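Local coordinates for pyridoxal phosphate homeostasis protein (Bifidobacterium adolescentis ATCC 15703, PDB 3CPG), which probably binds pyridoxal 5'-phosphate and takes part in the homeostasis of this cofactor, at residues G76-Q81 / H118-L123. Sequence-based numbering, arbitrary orientation.
Sequences GENRPQ and HLIGQL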
loop_
_atom_site.group_PDB
_atom_site.type_symbol
_atom_site.label_atom_id
_atom_site.label_comp_id
_atom_site.label_asym_id
_atom_site.label_seq_id
_atom_site.Cartn_x
_atom_site.Cartn_y
_atom_site.Cartn_z
ATOM N N GLY A 76 -2.219 3.050 -4.940
ATOM C CA GLY A 76 -1.068 3.560 -4.228
ATOM C C GLY A 76 -0.116 4.229 -5.196
ATOM O O GLY A 76 0.250 3.649 -6.218
ATOM N N GLU A 77 0.263 5.463 -4.882
ATOM C CA GLU A 77 1.190 6.224 -5.709
ATOM C C GLU A 77 2.559 6.186 -5.047
ATOM O O GLU A 77 2.658 6.069 -3.825
ATOM C CB GLU A 77 0.741 7.684 -5.825
ATOM C CG GLU A 77 -0.446 7.940 -6.748
ATOM C CD GLU A 77 -0.113 7.775 -8.229
ATOM O OE1 GLU A 77 1.068 7.919 -8.608
ATOM O OE2 GLU A 77 -1.044 7.519 -9.023
ATOM N N ASN A 78 3.609 6.293 -5.855
ATOM C CA ASN A 78 4.971 6.281 -5.334
ATOM C C ASN A 78 5.473 7.667 -4.955
ATOM O O ASN A 78 6.074 7.851 -3.894
ATOM C CB ASN A 78 5.930 5.680 -6.364
ATOM C CG ASN A 78 6.155 4.201 -6.155
ATOM O OD1 ASN A 78 7.259 3.770 -5.811
ATOM N ND2 ASN A 78 5.110 3.412 -6.354
ATOM N N ARG A 79 5.226 8.645 -5.820
ATOM C CA ARG A 79 5.709 10.000 -5.586
ATOM C C ARG A 79 4.647 11.014 -5.191
ATOM O O ARG A 79 3.576 11.074 -5.791
ATOM C CB ARG A 79 6.430 10.516 -6.836
ATOM C CG ARG A 79 7.585 9.647 -7.313
ATOM C CD ARG A 79 8.306 10.303 -8.479
ATOM N NE ARG A 79 7.407 10.560 -9.601
ATOM C CZ ARG A 79 7.744 11.245 -10.689
ATOM N NH1 ARG A 79 8.967 11.748 -10.805
ATOM N NH2 ARG A 79 6.860 11.431 -11.661
ATOM N N PRO A 80 4.939 11.837 -4.169
ATOM C CA PRO A 80 3.988 12.854 -3.719
ATOM C C PRO A 80 3.579 13.797 -4.850
ATOM O O PRO A 80 2.446 14.270 -4.884
ATOM C CB PRO A 80 4.756 13.573 -2.613
ATOM C CG PRO A 80 5.561 12.471 -2.008
ATOM C CD PRO A 80 6.071 11.724 -3.229
ATOM N N GLN A 81 4.497 14.064 -5.776
ATOM C CA GLN A 81 4.204 14.962 -6.893
ATOM C C GLN A 81 3.107 14.390 -7.779
ATOM O O GLN A 81 2.310 15.135 -8.351
ATOM C CB GLN A 81 5.455 15.216 -7.738
ATOM C CG GLN A 81 6.713 15.477 -6.929
ATOM C CD GLN A 81 7.542 14.219 -6.731
ATOM O OE1 GLN A 81 8.008 13.614 -7.701
ATOM N NE2 GLN A 81 7.733 13.820 -5.477
ATOM N N HIS A 118 -3.256 5.160 -0.998
ATOM C CA HIS A 118 -2.012 5.084 -0.239
ATOM C C HIS A 118 -0.807 5.671 -0.943
ATOM O O HIS A 118 -0.798 5.837 -2.160
ATOM C CB HIS A 118 -1.659 3.624 0.080
ATOM C CG HIS A 118 -2.649 2.926 0.956
ATOM N ND1 HIS A 118 -2.360 1.739 1.595
ATOM C CD2 HIS A 118 -3.930 3.226 1.277
ATOM C CE1 HIS A 118 -3.422 1.337 2.273
ATOM N NE2 HIS A 118 -4.387 2.221 2.096
ATOM N N LEU A 119 0.208 5.997 -0.149
ATOM C CA LEU A 119 1.476 6.465 -0.683
ATOM C C LEU A 119 2.325 5.239 -0.392
ATOM O O LEU A 119 2.403 4.800 0.758
ATOM C CB LEU A 119 2.039 7.663 0.086
ATOM C CG LEU A 119 3.400 8.077 -0.499
ATOM C CD1 LEU A 119 3.184 8.707 -1.870
ATOM C CD2 LEU A 119 4.109 9.054 0.415
ATOM N N ILE A 120 2.933 4.664 -1.422
ATOM C CA ILE A 120 3.744 3.474 -1.227
ATOM C C ILE A 120 5.215 3.704 -1.547
ATOM O O ILE A 120 6.035 2.800 -1.397
ATOM C CB ILE A 120 3.195 2.297 -2.065
ATOM C CG1 ILE A 120 3.275 2.631 -3.553
ATOM C CG2 ILE A 120 1.744 2.029 -1.684
ATOM C CD1 ILE A 120 2.791 1.507 -4.464
ATOM N N GLY A 121 5.542 4.916 -1.987
ATOM C CA GLY A 121 6.925 5.254 -2.289
ATOM C C GLY A 121 7.515 6.000 -1.103
ATOM O O GLY A 121 6.776 6.418 -0.210
ATOM N N GLN A 122 8.834 6.173 -1.079
ATOM C CA GLN A 122 9.475 6.865 0.035
ATOM C C GLN A 122 8.974 8.302 0.142
ATOM O O GLN A 122 8.809 8.994 -0.861
ATOM C CB GLN A 122 10.998 6.840 -0.121
ATOM C CG GLN A 122 11.615 5.434 -0.135
ATOM C CD GLN A 122 11.154 4.554 1.020
ATOM O OE1 GLN A 122 10.196 3.793 0.891
ATOM N NE2 GLN A 122 11.834 4.661 2.154
ATOM N N LEU A 123 8.739 8.742 1.373
ATOM C CA LEU A 123 8.217 10.079 1.631
ATOM C C LEU A 123 9.244 11.049 2.201
ATOM O O LEU A 123 9.663 10.919 3.354
ATOM C CB LEU A 123 7.027 9.978 2.591
ATOM C CG LEU A 123 6.366 11.277 3.059
ATOM C CD1 LEU A 123 5.902 12.093 1.858
ATOM C CD2 LEU A 123 5.189 10.931 3.965
HETATM O O HOH W 1 8.700 8.776 -3.522
#
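The carboxamide of Asn-78 lies with one face over Ile-120 and Gly-121: Ile-120 CG1 sits under the nitrogen end, 3.4 Å from ND2, and Gly-121 CA under the oxygen end, 3.8 Å from OD1. Ile-120 CD1 comes in more obliquely, nearer the ND2 edge. A chi1 of 63° in Ile-120 sets CG1 between its own backbone N and carbonyl carbon, directed at the amide. Glu-77 pairs in parallel fashion around Leu-119, its N donating to His-118 O (2.9 Å) and its O accepting from Ile-120 N (2.8 Å, nearly straight at 169°). Asn-78 O makes a CA-H...O contact with Gly-121 CA at 3.2 Å, and one water donates to both Asn-78 O and Gln-122 O. Leu-119 CD1 lies 3.3 Å from Glu-77 O, and the Leu-119 side chain also touches Val-83 of helix 80-96; the Glu-77 carboxylate leads away, its OE2 hydrogen-bonded to Thr-56 OG1 and salt-bridged to Lys-86. The His-118 side chain starts from the other sheet face and leads away from 76-81, its ND1 hydrogen-bonded to the Glu-139 carboxylate. Pro-80 CG touches Leu-123 CD1 (3.9 Å). Adjacent parallel strands thus open into loops at the C-terminal, active-site end of a TIM barrel of the alanine racemase N-terminal type, with Asn-78 beside Lys-57, the predicted pyridoxal phosphate attachment point, which carries no cofactor in this structure.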